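Local coordinates for N-acetylglucosamine-6-phosphate deacetylase (Thermotoga maritima, PDB 1O12), which probably removes the acetyl group from N-acetylglucosamine 6-phosphate as a metal-dependent hydrolase of the amidohydrolase superfamily, at residues A[15-21]-A[49-55]; A[37-42]-A[345-351]. All blocks are in the same frame, centred on the assembly; numbering follows the deposited sequence.

Interaction 1 (A[15-21]-A[49-55]); sequences VEKVLIV and PRGVLMP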
ATOM      1  N   VAL A  15       0.171 -38.953  15.029  1.00 47.27           N
ATOM      2  CA  VAL A  15      -0.360 -38.690  13.684  1.00 43.24           C
ATOM      3  C   VAL A  15       0.819 -38.925  12.762  1.00 42.65           C
ATOM      4  O   VAL A  15       1.824 -38.233  12.870  1.00 41.64           O
ATOM      5  CB  VAL A  15      -0.840 -37.233  13.531  1.00 41.60           C
ATOM      6  CG1 VAL A  15      -1.468 -37.031  12.170  1.00 38.71           C
ATOM      7  CG2 VAL A  15      -1.823 -36.894  14.627  1.00 37.83           C
ATOM      8  N   GLU A  16       0.705 -39.903  11.870  1.00 43.44           N
ATOM      9  CA  GLU A  16       1.808 -40.241  10.967  1.00 45.84           C
ATOM     10  C   GLU A  16       1.611 -39.950   9.490  1.00 45.20           C
ATOM     11  O   GLU A  16       0.494 -39.756   9.023  1.00 46.01           O
ATOM     12  CB  GLU A  16       2.202 -41.727  11.106  1.00 47.79           C
ATOM     13  CG  GLU A  16       1.068 -42.736  10.826  1.00 53.71           C
ATOM     14  CD  GLU A  16       1.546 -44.212  10.818  1.00 57.69           C
ATOM     15  OE1 GLU A  16       2.429 -44.554  11.657  1.00 57.60           O
ATOM     16  OE2 GLU A  16       1.033 -45.018   9.976  1.00 57.19           O
ATOM     17  N   LYS A  17       2.735 -39.927   8.778  1.00 44.58           N
ATOM     18  CA  LYS A  17       2.776 -39.710   7.350  1.00 45.48           C
ATOM     19  C   LYS A  17       1.940 -38.505   6.941  1.00 44.27           C
ATOM     20  O   LYS A  17       0.997 -38.623   6.144  1.00 43.67           O
ATOM     21  CB  LYS A  17       2.259 -40.960   6.619  1.00 49.12           C
ATOM     22  CG  LYS A  17       2.965 -42.271   6.972  1.00 52.01           C
ATOM     23  CD  LYS A  17       2.342 -43.456   6.219  1.00 54.94           C
ATOM     24  CE  LYS A  17       0.844 -43.655   6.539  1.00 57.40           C
ATOM     25  NZ  LYS A  17      -0.059 -42.555   6.061  1.00 58.35           N
ATOM     26  N   VAL A  18       2.277 -37.341   7.480  1.00 41.61           N
ATOM     27  CA  VAL A  18       1.514 -36.155   7.133  1.00 38.83           C
ATOM     28  C   VAL A  18       2.376 -35.010   6.675  1.00 36.80           C
ATOM     29  O   VAL A  18       3.587 -34.993   6.892  1.00 38.42           O
ATOM     30  CB  VAL A  18       0.629 -35.647   8.334  1.00 38.19           C
ATOM     31  CG1 VAL A  18      -0.565 -36.524   8.479  1.00 36.38           C
ATOM     32  CG2 VAL A  18       1.436 -35.593   9.643  1.00 36.20           C
ATOM     33  N   LEU A  19       1.740 -34.057   6.020  1.00 34.69           N
ATOM     34  CA  LEU A  19       2.437 -32.867   5.597  1.00 33.89           C
ATOM     35  C   LEU A  19       2.356 -31.958   6.824  1.00 33.15           C
ATOM     36  O   LEU A  19       1.362 -31.279   7.022  1.00 33.22           O
ATOM     37  CB  LEU A  19       1.711 -32.205   4.438  1.00 33.02           C
ATOM     38  CG  LEU A  19       2.617 -31.336   3.571  1.00 34.25           C
ATOM     39  CD1 LEU A  19       1.731 -30.524   2.592  1.00 34.85           C
ATOM     40  CD2 LEU A  19       3.459 -30.423   4.416  1.00 31.64           C
ATOM     41  N   ILE A  20       3.395 -31.982   7.656  1.00 33.58           N
ATOM     42  CA  ILE A  20       3.459 -31.164   8.868  1.00 32.61           C
ATOM     43  C   ILE A  20       3.709 -29.692   8.512  1.00 32.05           C
ATOM     44  O   ILE A  20       4.614 -29.377   7.736  1.00 31.10           O
ATOM     45  CB  ILE A  20       4.604 -31.622   9.771  1.00 32.89           C
ATOM     46  CG1 ILE A  20       4.425 -33.100  10.100  1.00 35.13           C
ATOM     47  CG2 ILE A  20       4.673 -30.741  11.040  1.00 32.23           C
ATOM     48  CD1 ILE A  20       5.737 -33.760  10.608  1.00 34.36           C
ATOM     49  N   VAL A  21       2.938 -28.794   9.101  1.00 29.31           N
ATOM     50  CA  VAL A  21       3.118 -27.401   8.792  1.00 29.22           C
ATOM     51  C   VAL A  21       3.301 -26.561  10.024  1.00 30.67           C
ATOM     52  O   VAL A  21       2.372 -26.400  10.803  1.00 31.60           O
ATOM     53  CB  VAL A  21       1.915 -26.843   8.021  1.00 29.37           C
ATOM     54  CG1 VAL A  21       2.197 -25.454   7.576  1.00 28.17           C
ATOM     55  CG2 VAL A  21       1.566 -27.752   6.845  1.00 29.02           C
ATOM     56  N   PRO A  49       2.822 -38.179   1.945  1.00 63.08           N
ATOM     57  CA  PRO A  49       1.796 -37.593   2.819  1.00 61.40           C
ATOM     58  C   PRO A  49       0.358 -38.070   2.696  1.00 60.89           C
ATOM     59  O   PRO A  49      -0.153 -38.289   1.604  1.00 60.78           O
ATOM     60  CB  PRO A  49       1.919 -36.105   2.543  1.00 61.70           C
ATOM     61  CG  PRO A  49       3.344 -35.949   2.162  1.00 62.50           C
ATOM     62  CD  PRO A  49       3.584 -37.124   1.262  1.00 62.33           C
ATOM     63  N   ARG A  50      -0.280 -38.186   3.860  1.00 60.05           N
ATOM     64  CA  ARG A  50      -1.660 -38.641   4.046  1.00 58.59           C
ATOM     65  C   ARG A  50      -2.635 -37.455   3.970  1.00 55.63           C
ATOM     66  O   ARG A  50      -3.759 -37.572   3.477  1.00 57.38           O
ATOM     67  CB  ARG A  50      -1.766 -39.328   5.434  1.00 62.42           C
ATOM     68  CG  ARG A  50      -3.114 -40.010   5.783  1.00 66.71           C
ATOM     69  CD  ARG A  50      -3.686 -39.643   7.202  1.00 69.82           C
ATOM     70  NE  ARG A  50      -2.852 -40.045   8.349  1.00 72.29           N
ATOM     71  CZ  ARG A  50      -3.336 -40.408   9.541  1.00 73.53           C
ATOM     72  NH1 ARG A  50      -4.656 -40.427   9.753  1.00 74.11           N
ATOM     73  NH2 ARG A  50      -2.508 -40.753  10.526  1.00 72.68           N
ATOM     74  N   GLY A  51      -2.195 -36.319   4.486  1.00 51.14           N
ATOM     75  CA  GLY A  51      -3.004 -35.119   4.493  1.00 45.69           C
ATOM     76  C   GLY A  51      -2.141 -33.999   5.056  1.00 43.18           C
ATOM     77  O   GLY A  51      -0.904 -34.126   5.149  1.00 41.09           O
ATOM     78  N   VAL A  52      -2.773 -32.893   5.424  1.00 39.73           N
ATOM     79  CA  VAL A  52      -2.025 -31.771   5.976  1.00 37.35           C
ATOM     80  C   VAL A  52      -2.347 -31.648   7.448  1.00 34.76           C
ATOM     81  O   VAL A  52      -3.478 -31.874   7.856  1.00 33.27           O
ATOM     82  CB  VAL A  52      -2.392 -30.428   5.263  1.00 37.14           C
ATOM     83  CG1 VAL A  52      -1.499 -29.304   5.769  1.00 35.89           C
ATOM     84  CG2 VAL A  52      -2.263 -30.582   3.762  1.00 33.58           C
ATOM     85  N   LEU A  53      -1.342 -31.314   8.244  1.00 34.05           N
ATOM     86  CA  LEU A  53      -1.535 -31.128   9.684  1.00 33.51           C
ATOM     87  C   LEU A  53      -1.049 -29.717   9.983  1.00 35.10           C
ATOM     88  O   LEU A  53       0.096 -29.369   9.662  1.00 35.20           O
ATOM     89  CB  LEU A  53      -0.705 -32.114  10.491  1.00 31.43           C
ATOM     90  CG  LEU A  53      -1.091 -32.172  11.973  1.00 32.95           C
ATOM     91  CD1 LEU A  53      -2.381 -32.952  12.101  1.00 32.99           C
ATOM     92  CD2 LEU A  53       0.004 -32.851  12.824  1.00 32.59           C
HETATM   93  N   MSE A  54      -1.915 -28.903  10.574  1.00 35.05           N
HETATM   94  CA  MSE A  54      -1.557 -27.527  10.902  1.00 36.50           C
HETATM   95  C   MSE A  54      -1.949 -27.205  12.345  1.00 35.17           C
HETATM   96  O   MSE A  54      -2.727 -27.944  12.967  1.00 34.74           O
HETATM   97  CB  MSE A  54      -2.304 -26.542   9.994  1.00 37.30           C
HETATM   98  CG  MSE A  54      -2.258 -26.815   8.503  1.00 40.85           C
HETATM   99 SE   MSE A  54      -3.288 -25.439   7.497  1.00 49.02          SE
HETATM  100  CE  MSE A  54      -2.114 -23.903   7.926  1.00 42.18           C
ATOM    101  N   PRO A  55      -1.418 -26.095  12.889  1.00 33.12           N
ATOM    102  CA  PRO A  55      -1.750 -25.690  14.265  1.00 32.22           C
ATOM    103  C   PRO A  55      -3.250 -25.368  14.280  1.00 29.96           C
ATOM    104  O   PRO A  55      -3.780 -24.908  13.277  1.00 29.22           O
ATOM    105  CB  PRO A  55      -0.899 -24.434  14.475  1.00 30.71           C
ATOM    106  CG  PRO A  55       0.279 -24.688  13.582  1.00 31.99           C
ATOM    107  CD  PRO A  55      -0.367 -25.233  12.327  1.00 31.34           C
TER
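Leu19 and Ile20 pair in parallel with Val52 and Leu53, a strand contact in the small beta domain that both ends of the chain build beside the TIM barrel, away from the iron site. The axes of the short strands 18-21 and 52-55 approach to 4.7 Å and diverge by 22°. Leu19 uses both its backbone N and its backbone O: the N donates to Gly51 O (2.8 Å), nearly in line with that carbonyl, and the O accepts from Leu53 N at 3.0 Å, the donor standing above the carbonyl plane. Val21 N donates to Leu53 O with its N-H...O angle bent to 135°. On one face, Leu19 and Val52 lie side by side, Leu19 CD1 near Val52 CG2, and the tightest apolar touch is Val21 CG2 against Val52 CG1 at 3.6 Å. On the other, Leu53 CD1 meets Val15 CG1 tip to tip at 4.2 Å; CG of Leu53, anti to the backbone N (chi1 -167°), carries it there, and Val18 CG2 rests on Leu53 CB. Strand 353-356 continues the pairing beyond Val52 and Met54, while Leu355 and Ile345 cover Leu53. At the N-terminal end of the pairing the chain turns a corner at Lys17, where a G1 bulge sets Lys17 and Val18 opposite Gly30. Arg50 closes this corner: its N donates to Lys17 O at 2.7 Å, and its NE makes a weak bond of 3.4 Å to Glu16 O, which lies at the guanidinium edge, in plane. Val15 CG1 sits over one guanidinium face. Lys17 NZ comes within 4.4 Å of Arg50 NE, a like-charge approach that the Glu16 carboxylate, not itself touching the guanidinium, probably eases. The contact thus rests on backbone bonds and aliphatic packing, with charge confined to its partly exposed end.

Interaction 2 (A[37-42]-A[345-351]); sequences GKIVKV and IAEGTRA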
ATOM      1  N   GLY A  37      -2.133 -34.033  25.696  1.00 52.74           N
ATOM      2  CA  GLY A  37      -2.244 -32.655  25.236  1.00 50.48           C
ATOM      3  C   GLY A  37      -0.986 -31.880  24.915  1.00 47.50           C
ATOM      4  O   GLY A  37      -1.039 -30.675  24.675  1.00 46.01           O
ATOM      5  N   LYS A  38       0.145 -32.562  24.886  1.00 46.59           N
ATOM      6  CA  LYS A  38       1.394 -31.891  24.605  1.00 45.49           C
ATOM      7  C   LYS A  38       2.135 -32.607  23.488  1.00 44.43           C
ATOM      8  O   LYS A  38       2.252 -33.822  23.481  1.00 44.88           O
ATOM      9  CB  LYS A  38       2.223 -31.872  25.886  1.00 47.16           C
ATOM     10  CG  LYS A  38       3.536 -31.127  25.829  1.00 49.74           C
ATOM     11  CD  LYS A  38       4.195 -31.171  27.220  1.00 52.21           C
ATOM     12  CE  LYS A  38       5.695 -30.869  27.164  1.00 55.40           C
ATOM     13  NZ  LYS A  38       6.450 -31.810  26.250  1.00 56.10           N
ATOM     14  N   ILE A  39       2.608 -31.846  22.516  1.00 43.77           N
ATOM     15  CA  ILE A  39       3.376 -32.413  21.415  1.00 41.74           C
ATOM     16  C   ILE A  39       4.759 -32.716  21.988  1.00 42.50           C
ATOM     17  O   ILE A  39       5.459 -31.811  22.445  1.00 40.86           O
ATOM     18  CB  ILE A  39       3.503 -31.396  20.276  1.00 40.22           C
ATOM     19  CG1 ILE A  39       2.119 -31.109  19.700  1.00 39.44           C
ATOM     20  CG2 ILE A  39       4.451 -31.904  19.224  1.00 38.56           C
ATOM     21  CD1 ILE A  39       2.072 -29.865  18.839  1.00 40.25           C
ATOM     22  N   VAL A  40       5.140 -33.990  21.986  1.00 43.00           N
ATOM     23  CA  VAL A  40       6.435 -34.390  22.521  1.00 44.58           C
ATOM     24  C   VAL A  40       7.427 -34.814  21.458  1.00 45.61           C
ATOM     25  O   VAL A  40       8.600 -35.004  21.747  1.00 46.66           O
ATOM     26  CB  VAL A  40       6.317 -35.566  23.528  1.00 44.94           C
ATOM     27  CG1 VAL A  40       5.747 -35.077  24.833  1.00 44.53           C
ATOM     28  CG2 VAL A  40       5.438 -36.691  22.930  1.00 44.85           C
ATOM     29  N   LYS A  41       6.981 -34.978  20.225  1.00 48.10           N
ATOM     30  CA  LYS A  41       7.924 -35.385  19.193  1.00 50.38           C
ATOM     31  C   LYS A  41       7.439 -35.041  17.791  1.00 51.43           C
ATOM     32  O   LYS A  41       6.310 -35.364  17.400  1.00 51.08           O
ATOM     33  CB  LYS A  41       8.200 -36.898  19.297  1.00 50.90           C
ATOM     34  CG  LYS A  41       9.564 -37.325  18.786  1.00 52.56           C
ATOM     35  CD  LYS A  41       9.476 -38.491  17.799  1.00 56.41           C
ATOM     36  CE  LYS A  41       8.850 -39.731  18.433  1.00 59.43           C
ATOM     37  NZ  LYS A  41       8.488 -40.797  17.432  1.00 61.11           N
ATOM     38  N   VAL A  42       8.300 -34.364  17.045  1.00 52.97           N
ATOM     39  CA  VAL A  42       8.002 -33.990  15.670  1.00 54.68           C
ATOM     40  C   VAL A  42       9.118 -34.619  14.839  1.00 56.53           C
ATOM     41  O   VAL A  42      10.253 -34.125  14.850  1.00 57.35           O
ATOM     42  CB  VAL A  42       8.030 -32.459  15.494  1.00 53.58           C
ATOM     43  CG1 VAL A  42       7.613 -32.090  14.099  1.00 53.68           C
ATOM     44  CG2 VAL A  42       7.113 -31.811  16.484  1.00 52.68           C
ATOM     45  N   ILE A 345       3.623 -26.562  15.797  1.00 38.91           N
ATOM     46  CA  ILE A 345       3.694 -28.008  15.761  1.00 38.67           C
ATOM     47  C   ILE A 345       5.174 -28.213  15.985  1.00 39.50           C
ATOM     48  O   ILE A 345       5.925 -28.469  15.048  1.00 40.05           O
ATOM     49  CB  ILE A 345       3.341 -28.658  14.412  1.00 36.64           C
ATOM     50  CG1 ILE A 345       1.874 -28.398  14.048  1.00 33.95           C
ATOM     51  CG2 ILE A 345       3.571 -30.185  14.535  1.00 35.01           C
ATOM     52  CD1 ILE A 345       1.398 -29.190  12.812  1.00 30.64           C
ATOM     53  N   ALA A 346       5.573 -28.057  17.238  1.00 40.15           N
ATOM     54  CA  ALA A 346       6.956 -28.209  17.661  1.00 41.42           C
ATOM     55  C   ALA A 346       6.989 -28.856  19.056  1.00 41.90           C
ATOM     56  O   ALA A 346       6.090 -28.678  19.873  1.00 40.18           O
ATOM     57  CB  ALA A 346       7.644 -26.826  17.696  1.00 40.59           C
ATOM     58  N   GLU A 347       8.042 -29.599  19.331  1.00 44.45           N
ATOM     59  CA  GLU A 347       8.178 -30.239  20.622  1.00 47.36           C
ATOM     60  C   GLU A 347       8.096 -29.259  21.789  1.00 47.74           C
ATOM     61  O   GLU A 347       8.752 -28.220  21.795  1.00 48.41           O
ATOM     62  CB  GLU A 347       9.482 -31.018  20.654  1.00 48.86           C
ATOM     63  CG  GLU A 347       9.336 -32.330  19.925  1.00 54.16           C
ATOM     64  CD  GLU A 347      10.652 -32.994  19.597  1.00 56.68           C
ATOM     65  OE1 GLU A 347      11.598 -32.838  20.412  1.00 58.02           O
ATOM     66  OE2 GLU A 347      10.719 -33.680  18.536  1.00 55.20           O
ATOM     67  N   GLY A 348       7.250 -29.593  22.759  1.00 48.00           N
ATOM     68  CA  GLY A 348       7.086 -28.766  23.937  1.00 46.78           C
ATOM     69  C   GLY A 348       5.834 -27.919  23.973  1.00 46.16           C
ATOM     70  O   GLY A 348       5.502 -27.339  25.008  1.00 46.87           O
ATOM     71  N   THR A 349       5.117 -27.849  22.860  1.00 45.02           N
ATOM     72  CA  THR A 349       3.918 -27.021  22.809  1.00 42.37           C
ATOM     73  C   THR A 349       2.593 -27.797  22.936  1.00 43.00           C
ATOM     74  O   THR A 349       2.564 -29.031  22.893  1.00 42.02           O
ATOM     75  CB  THR A 349       3.913 -26.207  21.513  1.00 41.81           C
ATOM     76  OG1 THR A 349       3.733 -27.092  20.400  1.00 42.91           O
ATOM     77  CG2 THR A 349       5.241 -25.467  21.344  1.00 40.13           C
ATOM     78  N   ARG A 350       1.497 -27.058  23.091  1.00 41.83           N
ATOM     79  CA  ARG A 350       0.179 -27.657  23.219  1.00 42.65           C
ATOM     80  C   ARG A 350      -0.317 -28.325  21.936  1.00 40.42           C
ATOM     81  O   ARG A 350      -0.186 -27.781  20.833  1.00 38.18           O
ATOM     82  CB  ARG A 350      -0.847 -26.603  23.656  1.00 46.90           C
ATOM     83  CG  ARG A 350      -0.443 -25.832  24.903  1.00 53.66           C
ATOM     84  CD  ARG A 350      -0.527 -26.668  26.168  1.00 58.81           C
ATOM     85  NE  ARG A 350      -1.828 -26.555  26.838  1.00 65.89           N
ATOM     86  CZ  ARG A 350      -2.328 -25.438  27.393  1.00 68.34           C
ATOM     87  NH1 ARG A 350      -1.646 -24.285  27.378  1.00 67.69           N
ATOM     88  NH2 ARG A 350      -3.527 -25.483  27.980  1.00 70.42           N
ATOM     89  N   ALA A 351      -0.919 -29.502  22.092  1.00 37.78           N
ATOM     90  CA  ALA A 351      -1.434 -30.209  20.939  1.00 36.89           C
ATOM     91  C   ALA A 351      -2.808 -29.726  20.440  1.00 35.78           C
ATOM     92  O   ALA A 351      -3.788 -30.454  20.513  1.00 32.62           O
ATOM     93  CB  ALA A 351      -1.466 -31.713  21.202  1.00 35.97           C
TER
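Ile39, on strand 38-42 of the beta domain, packs against a type II beta turn, Ala346 to Thr349, in the loop before strand 353-356; Lys38 and Arg350 make a single backbone bridge. Ala346 O accepts from both Thr349 N and Thr349 OG1, and the backbone angles at Gly348 call for glycine. The tight part is Ile39. Its N donates to Thr349 O and its O accepts from Gly348 N, both nearly in line with the carbonyls, while Ala351 N reaches Gly37 O from above the carbonyl plane. With CG1 beside the backbone N (chi1 -64°), the Ile39 side chain lies alongside Thr349, between Ala346 and Ala351: CG2 is 3.7 Å from Ala346 O, CG1 3.9 Å from Ala351 CB, and CD1 beside Thr349 OG1. Cutting Ile39 back to an alanine is likely to leave a gap between Ala346, Thr349 and Ala351, and Val32 less well covered. The outer side is looser and polar. Lys38 runs out over Gly348, and Arg350 turns away to a salt bridge with Glu368, as Lys41 does with Glu33. Glu347, second residue of the turn, lies extended along Lys41, and its OE2 accepts from Val42 N at 2.9 Å, using the anti lone pair.

In the fold
From the N terminus, strand 18-22 leaves the Lys17 corner, the chain passes through strands 26-35 and 38-44, and strand 52-59 returns beside strand 18-22; interaction 1 closes that loop. Interaction 2 starts within it, at residues 37-42, and is completed some 300 residues later by 345-351, after the barrel has been traversed, so the two contacts cross along the chain. Their centres are about 14 Å apart, and Ile345 joins them: its CD1 lies 3.4 Å from Leu53 O, and its CG2 packs on Ile20 CG2. Together they bind the N-terminal strands to the chain returning from helix 322-336 into strand 353-356.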